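Local atomic coordinates of Lmo0305 protein (Listeria monocytogenes, PDB entry 3PJ0), a protein that is of unknown function but belongs to the beta-eliminating lyase family and has the aminotransferase-like fold of pyridoxal phosphate proteins. Residues E30-I35 against Y245-D250; V92-L97 against D106-L111; L117-A122 against K132-P137; A179-I184 against E194-F199. All blocks are in the same frame, centred on the assembly; numbering follows the deposited sequence.

Interaction 1 (E30-I35 against Y245-D250); sequences EALQNI and YILSAD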
loop_
_atom_site.group_PDB
_atom_site.type_symbol
_atom_site.label_atom_id
_atom_site.label_comp_id
_atom_site.label_asym_id
_atom_site.label_seq_id
_atom_site.Cartn_x
_atom_site.Cartn_y
_atom_site.Cartn_z
ATOM N N GLU A 30 -6.284 -19.655 1.821
ATOM C CA GLU A 30 -5.868 -20.704 0.857
ATOM C C GLU A 30 -4.406 -20.501 0.438
ATOM O O GLU A 30 -3.611 -21.463 0.386
ATOM C CB GLU A 30 -6.779 -20.798 -0.398
ATOM C CG GLU A 30 -6.236 -21.842 -1.439
ATOM C CD GLU A 30 -7.070 -21.971 -2.715
ATOM O OE1 GLU A 30 -8.285 -21.658 -2.674
ATOM O OE2 GLU A 30 -6.511 -22.411 -3.754
ATOM N N ALA A 31 -4.036 -19.250 0.156
ATOM C CA ALA A 31 -2.671 -18.951 -0.255
ATOM C C ALA A 31 -1.646 -19.271 0.833
ATOM O O ALA A 31 -0.493 -19.565 0.511
ATOM C CB ALA A 31 -2.531 -17.457 -0.683
ATOM N N LEU A 32 -2.051 -19.207 2.092
ATOM C CA LEU A 32 -1.124 -19.445 3.214
ATOM C C LEU A 32 -1.023 -20.907 3.637
ATOM O O LEU A 32 -0.250 -21.232 4.530
ATOM C CB LEU A 32 -1.509 -18.614 4.421
ATOM C CG LEU A 32 -1.406 -17.100 4.247
ATOM C CD1 LEU A 32 -1.871 -16.420 5.560
ATOM C CD2 LEU A 32 0.007 -16.715 3.858
ATOM N N GLN A 33 -1.777 -21.793 2.983
ATOM C CA GLN A 33 -1.791 -23.200 3.403
ATOM C C GLN A 33 -0.419 -23.827 3.397
ATOM O O GLN A 33 -0.080 -24.567 4.326
ATOM C CB GLN A 33 -2.762 -24.025 2.539
ATOM C CG GLN A 33 -4.222 -23.673 2.858
ATOM C CD GLN A 33 -5.227 -24.463 2.078
ATOM O OE1 GLN A 33 -4.969 -24.895 0.954
ATOM N NE2 GLN A 33 -6.445 -24.604 2.661
ATOM N N ASN A 34 0.343 -23.582 2.331
ATOM C CA ASN A 34 1.668 -24.214 2.198
ATOM C C ASN A 34 2.841 -23.401 2.748
ATOM O O ASN A 34 3.990 -23.801 2.585
ATOM C CB ASN A 34 1.956 -24.610 0.738
ATOM C CG ASN A 34 2.208 -23.399 -0.173
ATOM O OD1 ASN A 34 1.996 -22.269 0.219
ATOM N ND2 ASN A 34 2.654 -23.658 -1.414
ATOM N N ILE A 35 2.548 -22.293 3.415
ATOM C CA ILE A 35 3.568 -21.372 3.933
ATOM C C ILE A 35 3.860 -21.657 5.411
ATOM O O ILE A 35 2.957 -21.818 6.216
ATOM C CB ILE A 35 3.139 -19.912 3.776
ATOM C CG1 ILE A 35 2.827 -19.575 2.316
ATOM C CG2 ILE A 35 4.217 -18.972 4.378
ATOM C CD1 ILE A 35 4.048 -19.604 1.350
ATOM N N TYR A 245 0.520 -9.645 0.428
ATOM C CA TYR A 245 0.232 -9.490 -0.992
ATOM C C TYR A 245 1.253 -10.251 -1.836
ATOM O O TYR A 245 0.908 -10.792 -2.850
ATOM C CB TYR A 245 0.200 -8.010 -1.418
ATOM C CG TYR A 245 -0.830 -7.162 -0.726
ATOM C CD1 TYR A 245 -2.127 -7.617 -0.527
ATOM C CD2 TYR A 245 -0.522 -5.882 -0.302
ATOM C CE1 TYR A 245 -3.080 -6.823 0.118
ATOM C CE2 TYR A 245 -1.472 -5.075 0.331
ATOM C CZ TYR A 245 -2.744 -5.554 0.532
ATOM O OH TYR A 245 -3.669 -4.756 1.163
ATOM N N ILE A 246 2.517 -10.317 -1.409
ATOM C CA ILE A 246 3.529 -11.067 -2.209
ATOM C C ILE A 246 3.220 -12.566 -2.229
ATOM O O ILE A 246 3.148 -13.199 -3.296
ATOM C CB ILE A 246 4.977 -10.863 -1.678
ATOM C CG1 ILE A 246 5.407 -9.403 -1.836
ATOM C CG2 ILE A 246 6.002 -11.760 -2.432
ATOM C CD1 ILE A 246 6.564 -9.054 -0.906
ATOM N N LEU A 247 2.999 -13.135 -1.049
ATOM C CA LEU A 247 2.660 -14.575 -0.980
ATOM C C LEU A 247 1.405 -14.948 -1.788
ATOM O O LEU A 247 1.397 -15.991 -2.481
ATOM C CB LEU A 247 2.565 -15.064 0.453
ATOM C CG LEU A 247 3.890 -14.984 1.245
ATOM C CD1 LEU A 247 3.625 -15.230 2.728
ATOM C CD2 LEU A 247 5.048 -15.903 0.684
ATOM N N SER A 248 0.332 -14.157 -1.640
ATOM C CA SER A 248 -0.894 -14.393 -2.388
ATOM C C SER A 248 -0.683 -14.169 -3.889
ATOM O O SER A 248 -1.235 -14.933 -4.695
ATOM C CB SER A 248 -2.070 -13.557 -1.865
ATOM O OG SER A 248 -1.720 -12.198 -1.771
ATOM N N ALA A 249 0.108 -13.157 -4.263
ATOM C CA ALA A 249 0.403 -12.908 -5.701
ATOM C C ALA A 249 1.115 -14.100 -6.300
ATOM O O ALA A 249 0.715 -14.611 -7.326
ATOM C CB ALA A 249 1.267 -11.632 -5.902
ATOM N N ASP A 250 2.112 -14.598 -5.605
ATOM C CA ASP A 250 2.881 -15.772 -6.101
ATOM C C ASP A 250 2.009 -17.042 -6.152
ATOM O O ASP A 250 2.030 -17.787 -7.137
ATOM C CB ASP A 250 4.118 -15.966 -5.245
ATOM C CG ASP A 250 5.220 -16.728 -5.965
ATOM O OD1 ASP A 250 5.201 -16.825 -7.215
ATOM O OD2 ASP A 250 6.110 -17.241 -5.259
#
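L247, on helix 243-256, reaches L32 and I35 in the chain that turns away from helix 25-31. This joins two distant parts of an aminotransferase-like fold next to the subunit interface. The leucine can be followed outward from its helix. CB points at the other segment, and CG, anti to the carbonyl carbon (chi1 -64°), divides into two methyls. CD1 sits at a fork, 4.1 Å from L32 CD2 and also 4.1 Å from I35 CG2. CD2 takes the other end of the isoleucine, 3.9 Å from I35 CD1, so both branches of I35 are met by the one leucine. L32 runs across L247 at roughly a right angle, whereas I35 passes it on a slant. The isoleucine is brought round by a type I turn from L32 to I35, closed by I35 N bonding to L32 O at 3.2 Å; the turn brings both residues to the same leucine. V25 of the second subunit packs on both I35 and L247, L28 of that subunit lies on L32, and V49 of helix 48-61 lies on L247 within the chain. A bound sodium ion is about 6 Å from the side chain of I35. One residue along the helix the backbones come nearer: A31 CB rests against S248 CA at 3.9 Å. The hydroxyl of S248 is engaged in its own helix, its OG hydrogen-bonded to P244 O, while S248 CB stays 4.1 Å from A31 CB.

Interaction 2 (V92-L97 against D106-L111); sequences VAYHPL and DGLKEL
Y94 meets L108 at the edge of its ring: L108 CD2 lies near the ring plane, 3.9 Å from Y94 CE2 and 3.7 Å from Y94 OH, so the phenol is touched at its rim and not over a face. The next flat group, the imidazole of H95, has P96 CD 3.3 Å above one face, displaced toward the rim, with L97 CA in plane at its edge. L97 N gives a hydrogen bond to H95 ND1 (3.0 Å, 164° at the hydrogen), arriving 21° out of the ring plane, and H95 NE2 is bonded to Q124 O; two bonds on different ring nitrogens thus fix the rotation of the imidazole. Across the contact the tyrosine and leucine side chains come from opposite directions, the leucine methyl ending at the ring edge. L108 has CG anti to its backbone N (chi1 -179°), which sends the isobutyl group from helix 107-112 toward strand 91-94. There a single methyl, CD2, does the work, lying also 4.4 Å from V92 CG2. The buried phenol oxygen is satisfied by E101 of helix 99-102, through E101 OE1, while the other carboxylate oxygen, E101 OE2, forms a salt bridge with K109 NZ. One carboxylate therefore ties the tyrosine to the helix that carries L108. P116 of strand 115-118 packs on both Y94 and L108. Strands 91-94 and 115-118 are parallel neighbours in the seven-stranded sheet, with helices 99-102 and 107-112 between them in sequence: a beta-alpha-beta crossover, with a crossover helix packed on the strand that leads into it.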
loop_
_atom_site.group_PDB
_atom_site.type_symbol
_atom_site.label_atom_id
_atom_site.label_comp_id
_atom_site.label_asym_id
_atom_site.label_seq_id
_atom_site.Cartn_x
_atom_site.Cartn_y
_atom_site.Cartn_z
ATOM N N VAL A 92 3.693 13.438 -21.668
ATOM C CA VAL A 92 3.615 12.005 -22.049
ATOM C C VAL A 92 2.433 11.834 -22.992
ATOM O O VAL A 92 1.637 12.771 -23.145
ATOM C CB VAL A 92 3.472 11.058 -20.852
ATOM C CG1 VAL A 92 4.640 11.237 -19.902
ATOM C CG2 VAL A 92 2.147 11.272 -20.103
ATOM N N ALA A 93 2.287 10.658 -23.601
ATOM C CA ALA A 93 1.173 10.421 -24.489
ATOM C C ALA A 93 0.579 9.034 -24.284
ATOM O O ALA A 93 1.297 8.054 -24.085
ATOM C CB ALA A 93 1.590 10.625 -25.985
ATOM N N TYR A 94 -0.737 8.973 -24.302
ATOM C CA TYR A 94 -1.427 7.718 -24.165
ATOM C C TYR A 94 -2.894 7.794 -24.626
ATOM O O TYR A 94 -3.392 8.872 -24.945
ATOM C CB TYR A 94 -1.328 7.204 -22.742
ATOM C CG TYR A 94 -1.767 8.132 -21.595
ATOM C CD1 TYR A 94 -2.939 8.875 -21.644
ATOM C CD2 TYR A 94 -1.022 8.172 -20.391
ATOM C CE1 TYR A 94 -3.342 9.671 -20.544
ATOM C CE2 TYR A 94 -1.421 8.929 -19.308
ATOM C CZ TYR A 94 -2.565 9.683 -19.375
ATOM O OH TYR A 94 -2.923 10.438 -18.263
ATOM N N HIS A 95 -3.567 6.643 -24.650
ATOM C CA HIS A 95 -4.954 6.576 -25.053
ATOM C C HIS A 95 -5.816 7.448 -24.099
ATOM O O HIS A 95 -5.533 7.515 -22.898
ATOM C CB HIS A 95 -5.435 5.116 -25.006
ATOM C CG HIS A 95 -6.791 4.894 -25.610
ATOM N ND1 HIS A 95 -7.955 5.068 -24.902
ATOM C CD2 HIS A 95 -7.164 4.485 -26.849
ATOM C CE1 HIS A 95 -8.992 4.806 -25.686
ATOM N NE2 HIS A 95 -8.536 4.449 -26.875
ATOM N N PRO A 96 -6.863 8.114 -24.615
ATOM C CA PRO A 96 -7.761 8.941 -23.781
ATOM C C PRO A 96 -8.349 8.247 -22.509
ATOM O O PRO A 96 -8.649 8.910 -21.507
ATOM C CB PRO A 96 -8.917 9.262 -24.749
ATOM C CG PRO A 96 -8.291 9.268 -26.066
ATOM C CD PRO A 96 -7.263 8.171 -26.033
ATOM N N LEU A 97 -8.490 6.926 -22.562
ATOM C CA LEU A 97 -9.086 6.162 -21.469
ATOM C C LEU A 97 -8.034 5.399 -20.676
ATOM O O LEU A 97 -8.357 4.403 -19.992
ATOM C CB LEU A 97 -10.181 5.226 -21.997
ATOM C CG LEU A 97 -11.295 5.900 -22.792
ATOM C CD1 LEU A 97 -12.463 4.943 -23.125
ATOM C CD2 LEU A 97 -11.809 7.092 -22.009
ATOM N N ASP A 106 -6.750 11.893 -11.067
ATOM C CA ASP A 106 -5.794 12.847 -11.662
ATOM C C ASP A 106 -4.443 12.874 -10.953
ATOM O O ASP A 106 -3.724 13.889 -10.986
ATOM C CB ASP A 106 -6.394 14.261 -11.672
ATOM C CG ASP A 106 -7.821 14.274 -12.186
ATOM O OD1 ASP A 106 -8.070 13.779 -13.310
ATOM O OD2 ASP A 106 -8.688 14.749 -11.427
ATOM N N GLY A 107 -4.075 11.748 -10.351
ATOM C CA GLY A 107 -2.828 11.645 -9.607
ATOM C C GLY A 107 -1.604 12.067 -10.419
ATOM O O GLY A 107 -0.739 12.803 -9.933
ATOM N N LEU A 108 -1.525 11.593 -11.660
ATOM C CA LEU A 108 -0.353 11.908 -12.525
ATOM C C LEU A 108 -0.195 13.409 -12.703
ATOM O O LEU A 108 0.908 13.956 -12.586
ATOM C CB LEU A 108 -0.495 11.215 -13.872
ATOM C CG LEU A 108 0.640 11.413 -14.885
ATOM C CD1 LEU A 108 1.954 10.791 -14.351
ATOM C CD2 LEU A 108 0.173 10.797 -16.232
ATOM N N LYS A 109 -1.302 14.086 -12.964
ATOM C CA LYS A 109 -1.315 15.550 -13.083
ATOM C C LYS A 109 -1.018 16.275 -11.757
ATOM O O LYS A 109 -0.217 17.226 -11.704
ATOM C CB LYS A 109 -2.678 15.986 -13.615
ATOM C CG LYS A 109 -2.945 15.454 -15.060
ATOM C CD LYS A 109 -4.352 15.727 -15.511
ATOM C CE LYS A 109 -4.663 14.999 -16.863
ATOM N NZ LYS A 109 -6.119 15.113 -17.202
ATOM N N GLU A 110 -1.648 15.826 -10.683
ATOM C CA GLU A 110 -1.580 16.537 -9.399
ATOM C C GLU A 110 -0.308 16.268 -8.611
ATOM O O GLU A 110 0.157 17.152 -7.877
ATOM C CB GLU A 110 -2.784 16.189 -8.521
ATOM C CG GLU A 110 -4.149 16.580 -9.092
ATOM C CD GLU A 110 -4.529 18.043 -8.911
ATOM O OE1 GLU A 110 -3.677 18.905 -8.547
ATOM O OE2 GLU A 110 -5.721 18.329 -9.148
ATOM N N LEU A 111 0.224 15.048 -8.707
ATOM C CA LEU A 111 1.413 14.672 -7.961
ATOM C C LEU A 111 2.704 14.826 -8.774
ATOM O O LEU A 111 3.770 15.091 -8.209
ATOM C CB LEU A 111 1.299 13.252 -7.408
ATOM C CG LEU A 111 0.309 13.040 -6.250
ATOM C CD1 LEU A 111 0.145 11.570 -5.947
ATOM C CD2 LEU A 111 0.737 13.848 -4.987
#

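Interaction 3 (L117-A122 against K132-P137); sequences LLLGTA and KSLREP
L117 and L134 have the most surface buried here, with E136 closing the outer side. L117, on the outermost strand 115-118 of the large sheet, points into the loop that follows helix 128-132. Its CB lies 3.8 Å from L134 CD2, and L117 CD1 is also near that methyl, at 3.9 Å, so L134 CD2 is pressed along the root and one branch of the leucine. The same methyl of L134 is shared with L119, whose CD2 is 3.9 Å away and whose side chain runs across L134 nearly at a right angle. E136 comes from the rim. Its CG sits between the backbone N and the carbonyl carbon (chi1 55°) and the chain is then extended, which lays it across L117: E136 CG is 3.6 Å from L117 CD1, and E136 OE2 comes within 3.9 Å of L117 CD2. R91 NE makes a long, weak ion pair with E136 OE1. A93 of the adjoining strand packs on both L119 and L134. The contact is thus a leucine cluster held by dispersion and burial, with the CG methylene of E136, an exposed residue, covering its edge.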
loop_
_atom_site.group_PDB
_atom_site.type_symbol
_atom_site.label_atom_id
_atom_site.label_comp_id
_atom_site.label_asym_id
_atom_site.label_seq_id
_atom_site.Cartn_x
_atom_site.Cartn_y
_atom_site.Cartn_z
ATOM N N LEU A 117 -0.819 13.992 -23.334
ATOM C CA LEU A 117 -1.350 14.319 -24.642
ATOM C C LEU A 117 -2.103 13.064 -25.027
ATOM O O LEU A 117 -1.545 11.945 -24.962
ATOM C CB LEU A 117 -0.216 14.650 -25.621
ATOM C CG LEU A 117 0.765 15.747 -25.157
ATOM C CD1 LEU A 117 1.940 15.931 -26.139
ATOM C CD2 LEU A 117 0.057 17.069 -24.906
ATOM N N LEU A 118 -3.369 13.221 -25.395
ATOM C CA LEU A 118 -4.215 12.056 -25.654
ATOM C C LEU A 118 -4.125 11.612 -27.114
ATOM O O LEU A 118 -4.188 12.416 -28.036
ATOM C CB LEU A 118 -5.649 12.342 -25.221
ATOM C CG LEU A 118 -5.788 12.889 -23.800
ATOM C CD1 LEU A 118 -7.261 13.085 -23.426
ATOM C CD2 LEU A 118 -5.107 11.973 -22.788
ATOM N N LEU A 119 -3.956 10.313 -27.319
ATOM C CA LEU A 119 -3.729 9.784 -28.652
ATOM C C LEU A 119 -4.993 9.229 -29.275
ATOM O O LEU A 119 -5.597 8.291 -28.741
ATOM C CB LEU A 119 -2.666 8.681 -28.597
ATOM C CG LEU A 119 -1.248 9.059 -28.216
ATOM C CD1 LEU A 119 -0.400 7.815 -27.849
ATOM C CD2 LEU A 119 -0.618 9.897 -29.357
ATOM N N GLY A 120 -5.343 9.767 -30.440
ATOM C CA GLY A 120 -6.511 9.300 -31.201
ATOM C C GLY A 120 -7.829 9.728 -30.586
ATOM O O GLY A 120 -7.977 10.876 -30.193
ATOM N N THR A 121 -8.777 8.795 -30.504
ATOM C CA THR A 121 -10.098 9.076 -29.975
ATOM C C THR A 121 -10.440 8.013 -28.932
ATOM O O THR A 121 -9.879 6.932 -28.942
ATOM C CB THR A 121 -11.137 9.128 -31.116
ATOM O OG1 THR A 121 -11.211 7.866 -31.754
ATOM C CG2 THR A 121 -10.742 10.177 -32.155
ATOM N N ALA A 122 -11.358 8.342 -28.024
ATOM C CA ALA A 122 -11.725 7.466 -26.918
ATOM C C ALA A 122 -12.319 6.127 -27.352
ATOM O O ALA A 122 -12.207 5.121 -26.626
ATOM C CB ALA A 122 -12.718 8.210 -25.958
ATOM N N LYS A 132 2.763 10.021 -34.446
ATOM C CA LYS A 132 3.408 10.861 -35.469
ATOM C C LYS A 132 2.765 12.238 -35.573
ATOM O O LYS A 132 3.450 13.193 -35.927
ATOM C CB LYS A 132 3.397 10.161 -36.848
ATOM C CG LYS A 132 4.391 9.011 -36.970
ATOM C CD LYS A 132 4.375 8.360 -38.384
ATOM C CE LYS A 132 5.454 7.278 -38.534
ATOM N NZ LYS A 132 5.483 6.722 -39.926
ATOM N N SER A 133 1.482 12.347 -35.236
ATOM C CA SER A 133 0.734 13.608 -35.282
ATOM C C SER A 133 0.844 14.463 -34.012
ATOM O O SER A 133 0.223 15.526 -33.943
ATOM C CB SER A 133 -0.756 13.324 -35.535
ATOM O OG SER A 133 -0.948 12.616 -36.744
ATOM N N LEU A 134 1.577 13.998 -32.999
ATOM C CA LEU A 134 1.759 14.801 -31.774
ATOM C C LEU A 134 2.348 16.153 -32.132
ATOM O O LEU A 134 3.279 16.240 -32.935
ATOM C CB LEU A 134 2.656 14.083 -30.751
ATOM C CG LEU A 134 2.047 12.894 -29.986
ATOM C CD1 LEU A 134 3.129 12.101 -29.295
ATOM C CD2 LEU A 134 1.018 13.362 -28.961
ATOM N N ARG A 135 1.784 17.204 -31.561
ATOM C CA ARG A 135 2.218 18.585 -31.845
ATOM C C ARG A 135 3.392 19.101 -31.014
ATOM O O ARG A 135 3.852 20.240 -31.212
ATOM C CB ARG A 135 1.028 19.532 -31.769
ATOM C CG ARG A 135 0.300 19.654 -33.098
ATOM C CD ARG A 135 -1.121 20.188 -32.986
ATOM N NE ARG A 135 -2.104 19.126 -32.713
ATOM C CZ ARG A 135 -2.477 18.709 -31.508
ATOM N NH1 ARG A 135 -1.950 19.237 -30.405
ATOM N NH2 ARG A 135 -3.380 17.739 -31.398
ATOM N N GLU A 136 3.857 18.275 -30.082
ATOM C CA GLU A 136 5.054 18.563 -29.323
ATOM C C GLU A 136 5.689 17.248 -28.904
ATOM O O GLU A 136 5.009 16.207 -28.846
ATOM C CB GLU A 136 4.768 19.438 -28.092
ATOM C CG GLU A 136 3.727 18.870 -27.172
ATOM C CD GLU A 136 3.380 19.826 -26.056
ATOM O OE1 GLU A 136 4.309 20.259 -25.352
ATOM O OE2 GLU A 136 2.181 20.150 -25.908
ATOM N N PRO A 137 6.988 17.289 -28.594
ATOM C CA PRO A 137 7.679 16.072 -28.197
ATOM C C PRO A 137 7.224 15.570 -26.828
ATOM O O PRO A 137 6.721 16.354 -26.005
ATOM C CB PRO A 137 9.155 16.490 -28.146
ATOM C CG PRO A 137 9.219 17.830 -28.820
ATOM C CD PRO A 137 7.890 18.447 -28.648
#

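Interaction 4 (A179-I184 against E194-F199); sequences ARLWEI and EICALF
L181 and I195 form the tight part of this contact, sliding past each other in opposite directions. L181 CD1 settles against two branches of the isoleucine at once, 3.7 Å from I195 CG2 and 3.8 Å from I195 CD1. The other methyl, L181 CD2, lies 3.7 Å from C196 SG, so the fork of the leucine straddles two consecutive residues of helix 192-196. That reach depends on a CG anti to the backbone N (chi1 177°), which aims both methyls at the helix. Packing slackens toward I184, which passes I195 on a slant: I184 CG1 is 4.0 Å from I195 CD1, and I184 CD1 stands 4.2 Å from the same methyl. All four touching residues are buried, whereas E194, and A197 in the turn that follows, are exposed. Residues of the sheet form one layer against the contact: L176 of strand 173-178 packs on L181 and C196, while V204 and V202 of strand 201-205 lie on L181 and C196 respectively. F157 of helix 157-170 touches I195. The two strands are parallel neighbours, and the segments belong to the connection between them, a beta-alpha-beta crossover of the aminotransferase-like fold. R180, just before L181, hydrogen-bonds through NH1 to O3 of the modified residue LLP at position 208, which places the contact one residue away from a group that meets the cofactor-bearing lysine. Made of methyls, a methylene and one thiol sulfur, the contact itself is apolar and probably depends on shape fit and exclusion of water.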
loop_
_atom_site.group_PDB
_atom_site.type_symbol
_atom_site.label_atom_id
_atom_site.label_comp_id
_atom_site.label_asym_id
_atom_site.label_seq_id
_atom_site.Cartn_x
_atom_site.Cartn_y
_atom_site.Cartn_z
ATOM N N ALA A 179 -1.350 -4.437 -16.963
ATOM C CA ALA A 179 -2.291 -4.886 -15.957
ATOM C C ALA A 179 -2.897 -6.245 -16.354
ATOM O O ALA A 179 -3.166 -7.104 -15.488
ATOM C CB ALA A 179 -3.411 -3.852 -15.786
ATOM N N ARG A 180 -3.131 -6.416 -17.659
ATOM C CA ARG A 180 -3.704 -7.659 -18.221
ATOM C C ARG A 180 -2.757 -8.317 -19.217
ATOM O O ARG A 180 -3.173 -8.913 -20.213
ATOM C CB ARG A 180 -5.055 -7.364 -18.875
ATOM C CG ARG A 180 -6.150 -6.953 -17.869
ATOM C CD ARG A 180 -7.433 -6.416 -18.521
ATOM N NE ARG A 180 -8.377 -6.051 -17.456
ATOM C CZ ARG A 180 -8.334 -4.919 -16.755
ATOM N NH1 ARG A 180 -7.429 -3.971 -17.011
ATOM N NH2 ARG A 180 -9.216 -4.712 -15.793
ATOM N N LEU A 181 -1.452 -8.201 -18.962
ATOM C CA LEU A 181 -0.480 -8.833 -19.867
ATOM C C LEU A 181 -0.612 -10.354 -19.998
ATOM O O LEU A 181 -0.503 -10.904 -21.101
ATOM C CB LEU A 181 0.950 -8.544 -19.404
ATOM C CG LEU A 181 2.070 -9.205 -20.225
ATOM C CD1 LEU A 181 2.088 -8.699 -21.706
ATOM C CD2 LEU A 181 3.400 -8.929 -19.510
ATOM N N TRP A 182 -0.794 -11.032 -18.885
ATOM C CA TRP A 182 -0.814 -12.485 -18.862
ATOM C C TRP A 182 -1.916 -13.031 -19.782
ATOM O O TRP A 182 -1.748 -14.039 -20.456
ATOM C CB TRP A 182 -1.038 -13.004 -17.443
ATOM C CG TRP A 182 -0.205 -12.289 -16.365
ATOM C CD1 TRP A 182 -0.705 -11.521 -15.355
ATOM C CD2 TRP A 182 1.220 -12.270 -16.202
ATOM N NE1 TRP A 182 0.304 -11.050 -14.556
ATOM C CE2 TRP A 182 1.499 -11.473 -15.061
ATOM C CE3 TRP A 182 2.289 -12.833 -16.904
ATOM C CZ2 TRP A 182 2.811 -11.220 -14.612
ATOM C CZ3 TRP A 182 3.580 -12.591 -16.454
ATOM C CH2 TRP A 182 3.824 -11.799 -15.306
ATOM N N GLU A 183 -3.027 -12.308 -19.814
ATOM C CA GLU A 183 -4.190 -12.694 -20.588
ATOM C C GLU A 183 -4.038 -12.608 -22.109
ATOM O O GLU A 183 -4.864 -13.192 -22.827
ATOM C CB GLU A 183 -5.384 -11.808 -20.191
ATOM C CG GLU A 183 -5.855 -11.926 -18.765
ATOM C CD GLU A 183 -5.223 -10.968 -17.770
ATOM O OE1 GLU A 183 -3.989 -10.884 -17.700
ATOM O OE2 GLU A 183 -5.997 -10.346 -16.998
ATOM N N ILE A 184 -3.039 -11.862 -22.603
ATOM C CA ILE A 184 -2.863 -11.674 -24.057
ATOM C C ILE A 184 -1.810 -12.572 -24.742
ATOM O O ILE A 184 -1.754 -12.642 -25.966
ATOM C CB ILE A 184 -2.581 -10.179 -24.409
ATOM C CG1 ILE A 184 -1.166 -9.724 -23.995
ATOM C CG2 ILE A 184 -3.638 -9.278 -23.800
ATOM C CD1 ILE A 184 -0.836 -8.309 -24.361
ATOM N N GLU A 194 8.820 -11.723 -24.704
ATOM C CA GLU A 194 8.808 -11.206 -26.078
ATOM C C GLU A 194 8.043 -9.904 -26.185
ATOM O O GLU A 194 8.533 -8.955 -26.781
ATOM C CB GLU A 194 8.230 -12.224 -27.062
ATOM C CG GLU A 194 9.181 -13.328 -27.396
ATOM C CD GLU A 194 8.611 -14.289 -28.411
ATOM O OE1 GLU A 194 7.714 -15.088 -28.049
ATOM O OE2 GLU A 194 9.040 -14.223 -29.572
ATOM N N ILE A 195 6.862 -9.847 -25.571
ATOM C CA ILE A 195 6.039 -8.642 -25.595
ATOM C C ILE A 195 6.751 -7.494 -24.858
ATOM O O ILE A 195 6.858 -6.378 -25.371
ATOM C CB ILE A 195 4.639 -8.921 -24.956
ATOM C CG1 ILE A 195 3.862 -9.948 -25.787
ATOM C CG2 ILE A 195 3.759 -7.660 -24.850
ATOM C CD1 ILE A 195 2.643 -10.528 -25.030
ATOM N N CYS A 196 7.265 -7.794 -23.669
ATOM C CA CYS A 196 7.936 -6.783 -22.855
ATOM C C CYS A 196 9.258 -6.276 -23.443
ATOM O O CYS A 196 9.709 -5.168 -23.078
ATOM C CB CYS A 196 8.188 -7.305 -21.452
ATOM S SG CYS A 196 6.680 -7.547 -20.495
ATOM N N ALA A 197 9.874 -7.076 -24.318
ATOM C CA ALA A 197 11.144 -6.702 -24.968
ATOM C C ALA A 197 11.036 -5.444 -25.833
ATOM O O ALA A 197 12.064 -4.834 -26.178
ATOM C CB ALA A 197 11.706 -7.862 -25.815
ATOM N N LEU A 198 9.812 -5.082 -26.211
ATOM C CA LEU A 198 9.607 -3.912 -27.053
ATOM C C LEU A 198 9.478 -2.628 -26.221
ATOM O O LEU A 198 9.367 -1.541 -26.791
ATOM C CB LEU A 198 8.333 -4.093 -27.884
ATOM C CG LEU A 198 8.281 -5.263 -28.863
ATOM C CD1 LEU A 198 6.874 -5.273 -29.529
ATOM C CD2 LEU A 198 9.377 -5.117 -29.881
ATOM N N PHE A 199 9.530 -2.756 -24.892
ATOM C CA PHE A 199 9.286 -1.660 -23.966
ATOM C C PHE A 199 10.470 -1.403 -23.060
ATOM O O PHE A 199 11.217 -2.307 -22.735
ATOM C CB PHE A 199 8.069 -2.018 -23.066
ATOM C CG PHE A 199 6.771 -2.075 -23.815
ATOM C CD1 PHE A 199 6.005 -0.924 -23.963
ATOM C CD2 PHE A 199 6.333 -3.262 -24.387
ATOM C CE1 PHE A 199 4.794 -0.950 -24.670
ATOM C CE2 PHE A 199 5.125 -3.305 -25.108
ATOM C CZ PHE A 199 4.354 -2.143 -25.233
#

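Interactions 2, 3 and 4 follow one another along the chain, all within the long span between the two halves of interaction 1. Interactions 2 and 3 touch, with centres about 13 Å apart: strands 91-94 and 115-118 are neighbours at one edge of the seven-stranded sheet, joined by probable backbone hydrogen bonds. Interaction 4 lies further into that sheet, at strands 173-178 and 201-205, its centre about 21 Å from that of interaction 2. The centres of interactions 1 and 3 are about 42 Å apart, but the nearest atoms of interactions 1 and 4 only about 8 Å. Interactions 2 to 4 pack connections between strands onto the sheet; interactions 1 and 2 both touch the second subunit.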